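Local structure of putative D-glycero-D-manno-heptose 7-phosphate kinase (Campylobacter jejuni subsp. jejuni, 4N3O) at residues T6-T11 and H45-K50; L100-H105 and A131-L136; G289-K294 and F305-P310; R201-F206 and N315-L320. The protein phosphorylates D-glycero-alpha-D-manno-heptose 7-phosphate at C-1 with ATP, giving the 1,7-bisphosphate on the way to GDP-heptose for capsule polysaccharide. One frame throughout, in Å; residues are numbered along the deposited sequence. Where two conformers were deposited one is given.

Contact 1 (T6-T11 and H45-K50); sequences TIRTQT and HCTLIK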
loop_
_atom_site.group_PDB
_atom_site.type_symbol
_atom_site.label_atom_id
_atom_site.label_comp_id
_atom_site.label_asym_id
_atom_site.label_seq_id
_atom_site.Cartn_x
_atom_site.Cartn_y
_atom_site.Cartn_z
ATOM N N THR A 6 -24.133 -6.871 6.624
ATOM C CA THR A 6 -23.338 -5.875 5.916
ATOM C C THR A 6 -22.290 -6.567 5.068
ATOM O O THR A 6 -21.616 -7.486 5.533
ATOM C CB THR A 6 -22.599 -4.955 6.901
ATOM O OG1 THR A 6 -23.542 -4.365 7.791
ATOM C CG2 THR A 6 -21.864 -3.864 6.172
ATOM N N ILE A 7 -22.152 -6.128 3.828
ATOM C CA ILE A 7 -21.165 -6.708 2.923
ATOM C C ILE A 7 -20.243 -5.581 2.537
ATOM O O ILE A 7 -20.701 -4.465 2.321
ATOM C CB ILE A 7 -21.822 -7.233 1.628
ATOM C CG1 ILE A 7 -22.767 -8.407 1.925
ATOM C CG2 ILE A 7 -20.772 -7.632 0.586
ATOM C CD1 ILE A 7 -22.083 -9.713 2.262
ATOM N N ARG A 8 -18.946 -5.862 2.470
ATOM C CA ARG A 8 -18.020 -4.861 2.031
ATOM C C ARG A 8 -17.184 -5.483 0.952
ATOM O O ARG A 8 -16.958 -6.696 0.971
ATOM C CB ARG A 8 -17.084 -4.388 3.154
ATOM C CG ARG A 8 -17.764 -3.836 4.412
ATOM C CD ARG A 8 -16.822 -2.910 5.169
ATOM N NE ARG A 8 -17.159 -2.839 6.579
ATOM C CZ ARG A 8 -18.140 -2.097 7.089
ATOM N NH1 ARG A 8 -18.362 -2.146 8.384
ATOM N NH2 ARG A 8 -18.919 -1.335 6.314
ATOM N N THR A 9 -16.748 -4.664 0.002
ATOM C CA THR A 9 -15.822 -5.127 -1.020
ATOM C C THR A 9 -14.744 -4.051 -1.214
ATOM O O THR A 9 -14.969 -2.838 -0.988
ATOM C CB THR A 9 -16.482 -5.473 -2.383
ATOM O OG1 THR A 9 -16.896 -4.290 -3.055
ATOM C CG2 THR A 9 -17.664 -6.383 -2.201
ATOM N N GLN A 10 -13.584 -4.515 -1.647
ATOM C CA GLN A 10 -12.427 -3.664 -1.890
ATOM C C GLN A 10 -11.836 -4.162 -3.212
ATOM O O GLN A 10 -11.545 -5.353 -3.369
ATOM C CB GLN A 10 -11.465 -3.800 -0.721
ATOM C CG GLN A 10 -10.223 -2.963 -0.847
ATOM C CD GLN A 10 -9.329 -3.025 0.389
ATOM O OE1 GLN A 10 -9.661 -3.647 1.413
ATOM N NE2 GLN A 10 -8.191 -2.367 0.298
ATOM N N THR A 11 -11.678 -3.250 -4.158
ATOM C CA THR A 11 -11.263 -3.584 -5.503
ATOM C C THR A 11 -10.127 -2.672 -5.903
ATOM O O THR A 11 -10.240 -1.464 -5.814
ATOM C CB THR A 11 -12.455 -3.350 -6.461
ATOM O OG1 THR A 11 -13.641 -3.982 -5.929
ATOM C CG2 THR A 11 -12.151 -3.873 -7.869
ATOM N N HIS A 45 -13.821 1.341 -2.583
ATOM C CA HIS A 45 -14.398 0.694 -1.429
ATOM C C HIS A 45 -15.899 0.724 -1.567
ATOM O O HIS A 45 -16.460 1.738 -1.927
ATOM C CB HIS A 45 -13.996 1.444 -0.146
ATOM C CG HIS A 45 -12.536 1.751 -0.063
ATOM N ND1 HIS A 45 -11.642 0.930 0.586
ATOM C CD2 HIS A 45 -11.806 2.775 -0.575
ATOM C CE1 HIS A 45 -10.423 1.436 0.475
ATOM N NE2 HIS A 45 -10.497 2.558 -0.219
ATOM N N CYS A 46 -16.543 -0.400 -1.281
ATOM C CA CYS A 46 -17.997 -0.501 -1.344
ATOM C C CYS A 46 -18.548 -1.173 -0.106
ATOM O O CYS A 46 -18.006 -2.176 0.353
ATOM C CB CYS A 46 -18.450 -1.327 -2.556
ATOM S SG CYS A 46 -18.026 -0.608 -4.156
ATOM N N THR A 47 -19.621 -0.605 0.431
ATOM C CA THR A 47 -20.330 -1.187 1.556
ATOM C C THR A 47 -21.805 -1.330 1.131
ATOM O O THR A 47 -22.423 -0.366 0.651
ATOM C CB THR A 47 -20.239 -0.333 2.818
ATOM O OG1 THR A 47 -18.934 -0.458 3.371
ATOM C CG2 THR A 47 -21.204 -0.810 3.842
ATOM N N LEU A 48 -22.364 -2.520 1.312
ATOM C CA LEU A 48 -23.763 -2.759 0.963
ATOM C C LEU A 48 -24.482 -3.222 2.213
ATOM O O LEU A 48 -24.135 -4.271 2.773
ATOM C CB LEU A 48 -23.875 -3.810 -0.142
ATOM C CG LEU A 48 -25.245 -4.049 -0.801
ATOM C CD1 LEU A 48 -25.077 -4.976 -1.990
ATOM C CD2 LEU A 48 -26.260 -4.627 0.166
ATOM N N ILE A 49 -25.474 -2.445 2.652
ATOM C CA ILE A 49 -26.230 -2.777 3.865
ATOM C C ILE A 49 -27.697 -3.079 3.585
ATOM O O ILE A 49 -28.436 -2.236 3.068
ATOM C CB ILE A 49 -26.182 -1.640 4.916
ATOM C CG1 ILE A 49 -24.743 -1.164 5.146
ATOM C CG2 ILE A 49 -26.778 -2.104 6.244
ATOM C CD1 ILE A 49 -24.661 0.064 6.018
ATOM N N LYS A 50 -28.109 -4.286 3.954
ATOM C CA LYS A 50 -29.493 -4.697 3.812
ATOM C C LYS A 50 -30.351 -3.878 4.765
ATOM O O LYS A 50 -29.960 -3.625 5.910
ATOM C CB LYS A 50 -29.658 -6.186 4.126
ATOM C CG LYS A 50 -31.113 -6.655 4.048
ATOM C CD LYS A 50 -31.275 -8.151 4.286
ATOM C CE LYS A 50 -32.746 -8.555 4.204
ATOM N NZ LYS A 50 -32.933 -10.025 4.287
#

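Contact 2 (L100-H105 and A131-L136); sequences LSFSLH and AEWLNL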
loop_
_atom_site.group_PDB
_atom_site.type_symbol
_atom_site.label_atom_id
_atom_site.label_comp_id
_atom_site.label_asym_id
_atom_site.label_seq_id
_atom_site.Cartn_x
_atom_site.Cartn_y
_atom_site.Cartn_z
ATOM N N LEU A 100 -35.294 -5.546 -4.254
ATOM C CA LEU A 100 -34.411 -5.694 -3.101
ATOM C C LEU A 100 -34.354 -4.370 -2.358
ATOM O O LEU A 100 -34.546 -3.303 -2.965
ATOM C CB LEU A 100 -33.007 -6.089 -3.562
ATOM C CG LEU A 100 -32.916 -7.318 -4.474
ATOM C CD1 LEU A 100 -31.528 -7.375 -5.093
ATOM C CD2 LEU A 100 -33.252 -8.610 -3.736
ATOM N N SER A 101 -34.092 -4.435 -1.054
ATOM C CA SER A 101 -34.007 -3.220 -0.238
ATOM C C SER A 101 -32.629 -3.158 0.435
ATOM O O SER A 101 -32.246 -4.071 1.167
ATOM C CB SER A 101 -35.154 -3.182 0.772
ATOM O OG SER A 101 -35.220 -1.925 1.436
ATOM N N PHE A 102 -31.896 -2.072 0.190
ATOM C CA PHE A 102 -30.528 -1.941 0.679
ATOM C C PHE A 102 -29.999 -0.547 0.461
ATOM O O PHE A 102 -30.608 0.238 -0.267
ATOM C CB PHE A 102 -29.627 -2.842 -0.163
ATOM C CG PHE A 102 -29.580 -2.427 -1.617
ATOM C CD1 PHE A 102 -30.511 -2.915 -2.521
ATOM C CD2 PHE A 102 -28.652 -1.497 -2.056
ATOM C CE1 PHE A 102 -30.499 -2.502 -3.844
ATOM C CE2 PHE A 102 -28.620 -1.091 -3.381
ATOM C CZ PHE A 102 -29.543 -1.592 -4.280
ATOM N N SER A 103 -28.835 -0.271 1.059
ATOM C CA SER A 103 -28.113 0.988 0.858
ATOM C C SER A 103 -26.717 0.601 0.370
ATOM O O SER A 103 -26.129 -0.334 0.884
ATOM C CB SER A 103 -28.019 1.813 2.133
ATOM O OG SER A 103 -27.196 1.195 3.100
ATOM N N LEU A 104 -26.212 1.318 -0.630
ATOM C CA LEU A 104 -24.923 1.046 -1.232
ATOM C C LEU A 104 -24.059 2.294 -1.090
ATOM O O LEU A 104 -24.458 3.374 -1.543
ATOM C CB LEU A 104 -25.110 0.709 -2.712
ATOM C CG LEU A 104 -23.838 0.388 -3.494
ATOM C CD1 LEU A 104 -23.228 -0.893 -2.954
ATOM C CD2 LEU A 104 -24.114 0.272 -4.979
ATOM N N HIS A 105 -22.880 2.152 -0.478
ATOM C CA HIS A 105 -22.019 3.304 -0.234
ATOM C C HIS A 105 -20.665 3.045 -0.868
ATOM O O HIS A 105 -20.108 1.982 -0.657
ATOM C CB HIS A 105 -21.850 3.497 1.279
ATOM C CG HIS A 105 -23.129 3.414 2.053
ATOM N ND1 HIS A 105 -23.802 4.528 2.503
ATOM C CD2 HIS A 105 -23.856 2.346 2.462
ATOM C CE1 HIS A 105 -24.884 4.151 3.165
ATOM N NE2 HIS A 105 -24.938 2.830 3.157
ATOM N N ALA A 131 -23.240 -10.094 -5.449
ATOM C CA ALA A 131 -22.991 -11.523 -5.571
ATOM C C ALA A 131 -22.771 -12.205 -4.213
ATOM O O ALA A 131 -23.311 -13.280 -3.959
ATOM C CB ALA A 131 -21.799 -11.765 -6.486
ATOM N N GLU A 132 -21.980 -11.552 -3.369
ATOM C CA GLU A 132 -21.654 -12.031 -2.027
ATOM C C GLU A 132 -22.881 -12.013 -1.120
ATOM O O GLU A 132 -23.128 -12.944 -0.350
ATOM C CB GLU A 132 -20.604 -11.100 -1.422
ATOM C CG GLU A 132 -20.131 -11.457 -0.023
ATOM C CD GLU A 132 -19.163 -12.619 -0.007
ATOM O OE1 GLU A 132 -19.309 -13.527 -0.850
ATOM O OE2 GLU A 132 -18.263 -12.618 0.854
ATOM N N TRP A 133 -23.635 -10.929 -1.225
ATOM C CA TRP A 133 -24.808 -10.718 -0.417
ATOM C C TRP A 133 -25.930 -11.704 -0.771
ATOM O O TRP A 133 -26.561 -12.299 0.110
ATOM C CB TRP A 133 -25.311 -9.288 -0.596
ATOM C CG TRP A 133 -26.610 -9.046 0.086
ATOM C CD1 TRP A 133 -26.989 -9.525 1.304
ATOM C CD2 TRP A 133 -27.674 -8.197 -0.364
ATOM N NE1 TRP A 133 -28.249 -9.070 1.620
ATOM C CE2 TRP A 133 -28.690 -8.248 0.616
ATOM C CE3 TRP A 133 -27.876 -7.410 -1.502
ATOM C CZ2 TRP A 133 -29.890 -7.545 0.492
ATOM C CZ3 TRP A 133 -29.066 -6.709 -1.621
ATOM C CH2 TRP A 133 -30.059 -6.782 -0.625
ATOM N N LEU A 134 -26.159 -11.874 -2.067
ATOM C CA LEU A 134 -27.238 -12.715 -2.558
ATOM C C LEU A 134 -26.812 -14.140 -2.881
ATOM O O LEU A 134 -27.632 -14.926 -3.343
ATOM C CB LEU A 134 -27.839 -12.054 -3.790
ATOM C CG LEU A 134 -28.339 -10.628 -3.522
ATOM C CD1 LEU A 134 -28.556 -9.863 -4.813
ATOM C CD2 LEU A 134 -29.611 -10.673 -2.682
ATOM N N ASN A 135 -25.539 -14.473 -2.643
ATOM C CA ASN A 135 -25.015 -15.831 -2.874
ATOM C C ASN A 135 -25.190 -16.266 -4.327
ATOM O O ASN A 135 -25.532 -17.408 -4.610
ATOM C CB ASN A 135 -25.713 -16.829 -1.942
ATOM C CG ASN A 135 -25.005 -18.190 -1.874
ATOM O OD1 ASN A 135 -23.796 -18.300 -2.114
ATOM N ND2 ASN A 135 -25.761 -19.230 -1.507
ATOM N N LEU A 136 -24.959 -15.349 -5.250
ATOM C CA LEU A 136 -25.125 -15.653 -6.663
ATOM C C LEU A 136 -24.033 -16.592 -7.136
ATOM O O LEU A 136 -22.900 -16.478 -6.696
ATOM C CB LEU A 136 -25.068 -14.358 -7.469
ATOM C CG LEU A 136 -26.048 -13.263 -7.053
ATOM C CD1 LEU A 136 -25.849 -12.043 -7.935
ATOM C CD2 LEU A 136 -27.479 -13.769 -7.137
#

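Contact 3 (G289-K294 and F305-P310); sequences GAYSGK and FFFVDP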
loop_
_atom_site.group_PDB
_atom_site.type_symbol
_atom_site.label_atom_id
_atom_site.label_comp_id
_atom_site.label_asym_id
_atom_site.label_seq_id
_atom_site.Cartn_x
_atom_site.Cartn_y
_atom_site.Cartn_z
ATOM N N GLY A 289 16.814 12.514 -10.974
ATOM C CA GLY A 289 16.960 11.074 -10.760
ATOM C C GLY A 289 16.130 10.158 -11.620
ATOM O O GLY A 289 16.521 9.014 -11.845
ATOM N N ALA A 290 14.982 10.621 -12.095
ATOM C CA ALA A 290 14.177 9.778 -12.980
ATOM C C ALA A 290 14.944 9.598 -14.288
ATOM O O ALA A 290 15.696 10.491 -14.694
ATOM C CB ALA A 290 12.815 10.405 -13.247
ATOM N N TYR A 291 14.792 8.435 -14.914
ATOM C CA TYR A 291 15.439 8.169 -16.206
ATOM C C TYR A 291 14.419 7.769 -17.256
ATOM O O TYR A 291 14.770 7.442 -18.384
ATOM C CB TYR A 291 16.535 7.096 -16.087
ATOM C CG TYR A 291 16.104 5.754 -15.532
ATOM C CD1 TYR A 291 15.523 4.779 -16.352
ATOM C CD2 TYR A 291 16.323 5.437 -14.196
ATOM C CE1 TYR A 291 15.145 3.541 -15.845
ATOM C CE2 TYR A 291 15.950 4.203 -13.678
ATOM C CZ TYR A 291 15.364 3.255 -14.502
ATOM O OH TYR A 291 15.001 2.032 -13.964
ATOM N N SER A 292 13.145 7.830 -16.890
ATOM C CA SER A 292 12.080 7.437 -17.803
ATOM C C SER A 292 10.733 7.683 -17.130
ATOM O O SER A 292 10.600 7.516 -15.920
ATOM C CB SER A 292 12.217 5.949 -18.176
ATOM O OG SER A 292 11.207 5.536 -19.070
ATOM N N GLY A 293 9.741 8.079 -17.920
ATOM C CA GLY A 293 8.408 8.323 -17.402
ATOM C C GLY A 293 7.366 8.428 -18.502
ATOM O O GLY A 293 7.709 8.670 -19.657
ATOM N N LYS A 294 6.101 8.240 -18.130
ATOM C CA LYS A 294 4.971 8.334 -19.058
ATOM C C LYS A 294 3.835 9.094 -18.403
ATOM O O LYS A 294 3.744 9.149 -17.168
ATOM C CB LYS A 294 4.440 6.954 -19.430
ATOM C CG LYS A 294 4.000 6.153 -18.215
ATOM C CD LYS A 294 2.934 5.116 -18.531
ATOM C CE LYS A 294 3.390 4.079 -19.530
ATOM N NZ LYS A 294 2.377 2.992 -19.604
ATOM N N PHE A 305 4.117 8.597 -14.330
ATOM C CA PHE A 305 4.657 7.427 -13.693
ATOM C C PHE A 305 6.113 7.410 -14.097
ATOM O O PHE A 305 6.421 7.471 -15.281
ATOM C CB PHE A 305 3.877 6.225 -14.211
ATOM C CG PHE A 305 4.400 4.920 -13.775
ATOM C CD1 PHE A 305 4.502 4.615 -12.429
ATOM C CD2 PHE A 305 4.699 3.947 -14.702
ATOM C CE1 PHE A 305 4.961 3.378 -12.015
ATOM C CE2 PHE A 305 5.160 2.703 -14.299
ATOM C CZ PHE A 305 5.293 2.419 -12.955
ATOM N N PHE A 306 7.013 7.395 -13.122
ATOM C CA PHE A 306 8.454 7.425 -13.424
ATOM C C PHE A 306 9.232 6.208 -12.959
ATOM O O PHE A 306 8.837 5.503 -12.033
ATOM C CB PHE A 306 9.138 8.625 -12.744
ATOM C CG PHE A 306 8.564 9.962 -13.101
ATOM C CD1 PHE A 306 8.870 10.561 -14.302
ATOM C CD2 PHE A 306 7.781 10.656 -12.197
ATOM C CE1 PHE A 306 8.372 11.807 -14.621
ATOM C CE2 PHE A 306 7.275 11.910 -12.510
ATOM C CZ PHE A 306 7.572 12.485 -13.726
ATOM N N PHE A 307 10.344 5.990 -13.642
ATOM C CA PHE A 307 11.342 4.986 -13.296
ATOM C C PHE A 307 12.534 5.791 -12.793
ATOM O O PHE A 307 12.993 6.719 -13.457
ATOM C CB PHE A 307 11.744 4.131 -14.482
ATOM C CG PHE A 307 11.002 2.853 -14.572
ATOM C CD1 PHE A 307 9.639 2.842 -14.788
ATOM C CD2 PHE A 307 11.676 1.643 -14.465
ATOM C CE1 PHE A 307 8.945 1.648 -14.873
ATOM C CE2 PHE A 307 10.996 0.448 -14.551
ATOM C CZ PHE A 307 9.625 0.451 -14.755
ATOM N N VAL A 308 13.006 5.440 -11.607
ATOM C CA VAL A 308 14.098 6.151 -10.966
ATOM C C VAL A 308 15.046 5.201 -10.260
ATOM O O VAL A 308 14.688 4.094 -9.874
ATOM C CB VAL A 308 13.553 7.115 -9.894
ATOM C CG1 VAL A 308 12.898 6.344 -8.756
ATOM C CG2 VAL A 308 14.656 8.010 -9.353
ATOM N N ASP A 309 16.273 5.639 -10.113
ATOM C CA ASP A 309 17.231 4.873 -9.377
ATOM C C ASP A 309 16.763 4.925 -7.909
ATOM O O ASP A 309 16.492 6.009 -7.374
ATOM C CB ASP A 309 18.592 5.515 -9.527
ATOM C CG ASP A 309 19.635 4.859 -8.690
ATOM O OD1 ASP A 309 19.580 3.629 -8.482
ATOM O OD2 ASP A 309 20.541 5.592 -8.261
ATOM N N PRO A 310 16.643 3.765 -7.264
ATOM C CA PRO A 310 16.206 3.763 -5.874
ATOM C C PRO A 310 17.034 4.652 -4.950
ATOM O O PRO A 310 16.486 5.273 -4.058
ATOM C CB PRO A 310 16.333 2.302 -5.485
ATOM C CG PRO A 310 16.076 1.576 -6.779
ATOM C CD PRO A 310 16.784 2.405 -7.804
#

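Contact 4 (R201-F206 and N315-L320); sequences RTVLYF and NLIKAL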
loop_
_atom_site.group_PDB
_atom_site.type_symbol
_atom_site.label_atom_id
_atom_site.label_comp_id
_atom_site.label_asym_id
_atom_site.label_seq_id
_atom_site.Cartn_x
_atom_site.Cartn_y
_atom_site.Cartn_z
ATOM N N ARG A 201 11.839 1.198 -7.798
ATOM C CA ARG A 201 12.224 1.990 -8.966
ATOM C C ARG A 201 11.145 2.936 -9.446
ATOM O O ARG A 201 11.320 3.558 -10.471
ATOM C CB ARG A 201 12.405 1.077 -10.178
ATOM C CG ARG A 201 13.295 -0.132 -10.054
ATOM C CD ARG A 201 14.698 0.124 -10.471
ATOM N NE ARG A 201 15.369 -1.139 -10.718
ATOM C CZ ARG A 201 16.636 -1.238 -11.088
ATOM N NH1 ARG A 201 17.177 -2.433 -11.282
ATOM N NH2 ARG A 201 17.370 -0.139 -11.244
ATOM N N THR A 202 10.017 3.047 -8.777
ATOM C CA THR A 202 8.985 3.861 -9.370
ATOM C C THR A 202 8.328 4.892 -8.468
ATOM O O THR A 202 8.216 4.716 -7.269
ATOM C CB THR A 202 7.883 2.959 -10.025
ATOM O OG1 THR A 202 7.312 2.076 -9.071
ATOM C CG2 THR A 202 8.456 2.107 -11.142
ATOM N N VAL A 203 7.911 5.987 -9.093
ATOM C CA VAL A 203 7.222 7.074 -8.432
ATOM C C VAL A 203 5.968 7.422 -9.231
ATOM O O VAL A 203 6.018 7.577 -10.439
ATOM C CB VAL A 203 8.098 8.329 -8.364
ATOM C CG1 VAL A 203 7.286 9.508 -7.829
ATOM C CG2 VAL A 203 9.322 8.074 -7.510
ATOM N N LEU A 204 4.851 7.535 -8.542
ATOM C CA LEU A 204 3.565 7.863 -9.160
ATOM C C LEU A 204 3.198 9.274 -8.699
ATOM O O LEU A 204 3.106 9.523 -7.501
ATOM C CB LEU A 204 2.510 6.865 -8.682
ATOM C CG LEU A 204 1.089 7.083 -9.202
ATOM C CD1 LEU A 204 1.075 7.064 -10.719
ATOM C CD2 LEU A 204 0.128 6.036 -8.648
ATOM N N TYR A 205 2.993 10.188 -9.640
ATOM C CA TYR A 205 2.692 11.578 -9.320
ATOM C C TYR A 205 1.446 12.097 -10.016
ATOM O O TYR A 205 1.360 12.059 -11.230
ATOM C CB TYR A 205 3.882 12.430 -9.753
ATOM C CG TYR A 205 3.718 13.930 -9.595
ATOM C CD1 TYR A 205 3.742 14.523 -8.336
ATOM C CD2 TYR A 205 3.593 14.764 -10.714
ATOM C CE1 TYR A 205 3.615 15.891 -8.185
ATOM C CE2 TYR A 205 3.467 16.136 -10.575
ATOM C CZ TYR A 205 3.478 16.692 -9.309
ATOM O OH TYR A 205 3.346 18.049 -9.146
ATOM N N PHE A 206 0.485 12.573 -9.230
ATOM C CA PHE A 206 -0.712 13.202 -9.763
ATOM C C PHE A 206 -0.382 14.669 -9.900
ATOM O O PHE A 206 0.035 15.310 -8.943
ATOM C CB PHE A 206 -1.923 12.980 -8.872
ATOM C CG PHE A 206 -2.510 11.602 -9.000
ATOM C CD1 PHE A 206 -3.481 11.339 -9.957
ATOM C CD2 PHE A 206 -2.093 10.568 -8.175
ATOM C CE1 PHE A 206 -4.026 10.068 -10.086
ATOM C CE2 PHE A 206 -2.638 9.306 -8.292
ATOM C CZ PHE A 206 -3.602 9.055 -9.250
ATOM N N ASN A 315 15.058 11.997 -3.104
ATOM C CA ASN A 315 15.253 13.352 -3.591
ATOM C C ASN A 315 14.267 13.688 -4.738
ATOM O O ASN A 315 13.832 14.805 -4.852
ATOM C CB ASN A 315 16.728 13.633 -3.955
ATOM C CG ASN A 315 17.623 13.817 -2.709
ATOM O OD1 ASN A 315 17.246 14.485 -1.734
ATOM N ND2 ASN A 315 18.826 13.227 -2.746
ATOM N N LEU A 316 13.912 12.720 -5.559
ATOM C CA LEU A 316 12.918 12.958 -6.607
ATOM C C LEU A 316 11.567 13.276 -5.961
ATOM O O LEU A 316 10.916 14.257 -6.303
ATOM C CB LEU A 316 12.804 11.748 -7.519
ATOM C CG LEU A 316 11.680 11.734 -8.553
ATOM C CD1 LEU A 316 11.614 13.022 -9.350
ATOM C CD2 LEU A 316 11.899 10.528 -9.461
ATOM N N ILE A 317 11.170 12.452 -5.004
ATOM C CA ILE A 317 9.923 12.660 -4.283
ATOM C C ILE A 317 9.927 14.046 -3.625
ATOM O O ILE A 317 8.947 14.782 -3.693
ATOM C CB ILE A 317 9.709 11.545 -3.251
ATOM C CG1 ILE A 317 9.405 10.240 -3.978
ATOM C CG2 ILE A 317 8.548 11.864 -2.333
ATOM C CD1 ILE A 317 9.213 9.046 -3.072
ATOM N N LYS A 318 11.058 14.412 -3.039
ATOM C CA LYS A 318 11.191 15.695 -2.370
ATOM C C LYS A 318 10.992 16.873 -3.352
ATOM O O LYS A 318 10.322 17.863 -3.028
ATOM C CB LYS A 318 12.559 15.766 -1.677
ATOM C CG LYS A 318 12.766 16.972 -0.779
ATOM C CD LYS A 318 14.131 16.952 -0.092
ATOM C CE LYS A 318 15.268 17.197 -1.076
ATOM N NZ LYS A 318 16.590 17.200 -0.402
ATOM N N ALA A 319 11.565 16.781 -4.543
ATOM C CA ALA A 319 11.384 17.865 -5.502
ATOM C C ALA A 319 9.906 17.911 -5.932
ATOM O O ALA A 319 9.288 18.971 -5.925
ATOM C CB ALA A 319 12.314 17.705 -6.701
ATOM N N LEU A 320 9.326 16.757 -6.247
ATOM C CA LEU A 320 7.921 16.725 -6.658
ATOM C C LEU A 320 6.939 17.256 -5.592
ATOM O O LEU A 320 5.981 17.950 -5.941
ATOM C CB LEU A 320 7.508 15.320 -7.123
ATOM C CG LEU A 320 8.138 14.802 -8.431
ATOM C CD1 LEU A 320 7.675 13.392 -8.684
ATOM C CD2 LEU A 320 7.784 15.665 -9.638
#

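Contact 1 (T6-T11 and H45-K50)
Strands 6-11 and 45-50 run antiparallel, axes 4.6 Å apart at 166°, with Ile-7/Leu-48 and Thr-9/Cys-46 as the hydrogen-bonded pairs. Each pair closes a ring of two N-H...O=C bonds; the straightest, Leu-48 N to Ile-7 O (2.8 Å), is nearly linear at 173°. On one face Thr-6, Arg-8, Thr-47 and Ile-49 gather. The Arg-8 chain, extended from CG to NE, lies alongside Thr-47, and NH2 gives a bond of 3.1 Å to Thr-47 OG1, which lies in the guanidinium plane. Thr-6 CG2 covers one face of that group, 3.8 Å above its plane and offset toward the rim, and meets Thr-47 CG2 at 3.9 Å. Arg-8 NE makes a salt bridge with Glu-197 of the second subunit. On the other face, chi1 of 72° swings Thr-9 OG1 to within 3.4 Å of Cys-46 CB; the hydroxyl itself is hydrogen-bonded to Gly-125 O of helix 118-134. Strand 338-341 flanks 6-11 on its other edge, within the large mixed sheet of this GHMP kinase. Held in plane by a threonine and under a methyl group, the buried guanidinium is probably restricted in its rotation, and its charge is probably balanced across the dimer interface.

Contact 2 (L100-H105 and A131-L136)
Trp-133, near the end of helix 118-134, reaches across to residues 100-102, where the chain enters strand 102-108. From CB, chi1 of 173° sets CG opposite the backbone N, and the six-membered ring then extends toward the strand. CZ3 comes within 4.2 Å of Phe-102 CD1, while CH2, farthest along, lies 4.0 Å from Phe-102 CB, 4.2 Å from Leu-100 CB and 3.9 Å from Ser-101 O. The Trp-133 and Phe-102 side chains cross at about a right angle. One face of the indole carries Leu-134 CD2, 3.8 Å above the plane near the rim; the other methyl of that leucine, CD1, meets Leu-100 CD1 tip to tip at 3.9 Å. The side chains meet through carbon alone, and the contact buries a modest 176 Å². Leu-134 also packs on Ile-91 and Thr-96 of helix 82-96, and Trp-133 on Leu-48 of strand 42-50, while Phe-102 meets the ring of Phe-130 edge-to-face, so the end of helix 118-134 is packed between a second helix and the sheet.

Contact 3 (G289-K294 and F305-P310)
Phe-307 O accepts Tyr-291 N at 2.9 Å, while Phe-307 N gives to Ser-292 O at 2.8 Å. Two residues of one strand thus face one of the other, consistent with a classic beta bulge, with Tyr-291 at phi/psi -124°/5°. Farther along, Lys-294 and Phe-305 exchange bonds, Lys-294 N to Phe-305 O and Phe-305 N to Lys-294 O. Three of these carbonyls also receive a CA-H: Phe-307 O from Ala-290, Ser-292 O from Phe-306 and Phe-305 O from Gly-293. On their other edge, Phe-306 and Val-308 bond through the backbone to Val-203 and Arg-201 of the next strand. The arrangement is a beta hairpin, 290-296 with 303-308, at the outer edge of the four-stranded antiparallel sheet in the C-terminal GHMP kinase region. It follows helix 276-287, which ends in a Schellman motif with Gly-289 as C-prime residue: Ala-290 N is taken by Ala-285 O and Gly-289 N by Ile-286 O. Chi1 of 57° folds the Tyr-291 ring back over the neighbouring strand, where Phe-307 CB makes a CH-pi contact 4.0 Å from its centroid. Tyr-291 OH reaches the edge of the Phe-307 ring, 3.4 Å from CD2. Lys-294 CG lies at the edge of the Phe-305 ring and 4.0 Å from Phe-305 CB, and Lys-294 NZ, beyond a bend at chi3, donates to Gly-16 O. Asp-309 OD2 is hydrogen-bonded to Thr-311 OG1.

Contact 4 (R201-F206 and N315-L320)
Val-203 and Tyr-205 turn their side chains to helix 313-320 through similar torsions: chi1 of 173° places Val-203 CG1, and 176° Tyr-205 CG, opposite the backbone nitrogen, while Leu-320 meets them with CG opposite its carbonyl carbon and an extended branch. This is alpha/beta packing, a helix laid on one face of the four-stranded antiparallel sheet in the C-terminal part of a GHMP kinase. The short axes run nearly parallel, 9° apart in direction and 10.0 Å at closest approach. Alternation along strand 202-206 puts Val-203 and Tyr-205 on the helix side, whereas Thr-202 and Leu-204 start out away from it. The two methyls of Val-203 divide the helix surface between them. CG2 lies 4.1 Å from both Leu-316 CD2 and Ile-317 CG1, from two consecutive residues, and CG1 meets Leu-320 CD1 tip to tip at 4.0 Å. All five touching residues are buried, and helix 276-287 adds Ala-285 beside Leu-316 and Leu-284 beside Leu-320. The polar end of Tyr-205 is satisfied outside the apolar patch, since OH is hydrogen-bonded to Gly-325 N; this bond and the leucine packing probably limit how the ring can turn. Leu-320 lies over one face of the ring: CB is 4.0 Å from Tyr-205 CD1, while CD2 stands 4.2 Å above the ring centre, almost exactly on the ring normal, in a CH-pi contact.

How the contacts relate
Along the chain, contact 1 closes before contact 2 opens, and contact 4 then spans both segments of contact 3. Contacts 1 and 2, centres 9 Å apart, share the large mixed sheet of mostly N-terminal strands, where 42-50 and 102-108 are neighbours; contacts 3 and 4, centres 8 Å apart, belong to the C-terminal four-stranded sheet with its helices, where 303-308 pairs with 202-206 and leads on to helix 313-320. Between the groups the centres lie 33 to 43 Å apart; contact 3 is opposite contacts 1 and 2 across the chain's centre, and contact 4 opposite contact 2. Pro-310 (contact 3) and Arg-201 (contact 4) pack on Arg-8 of the second subunit, so the dimer joins the two groups.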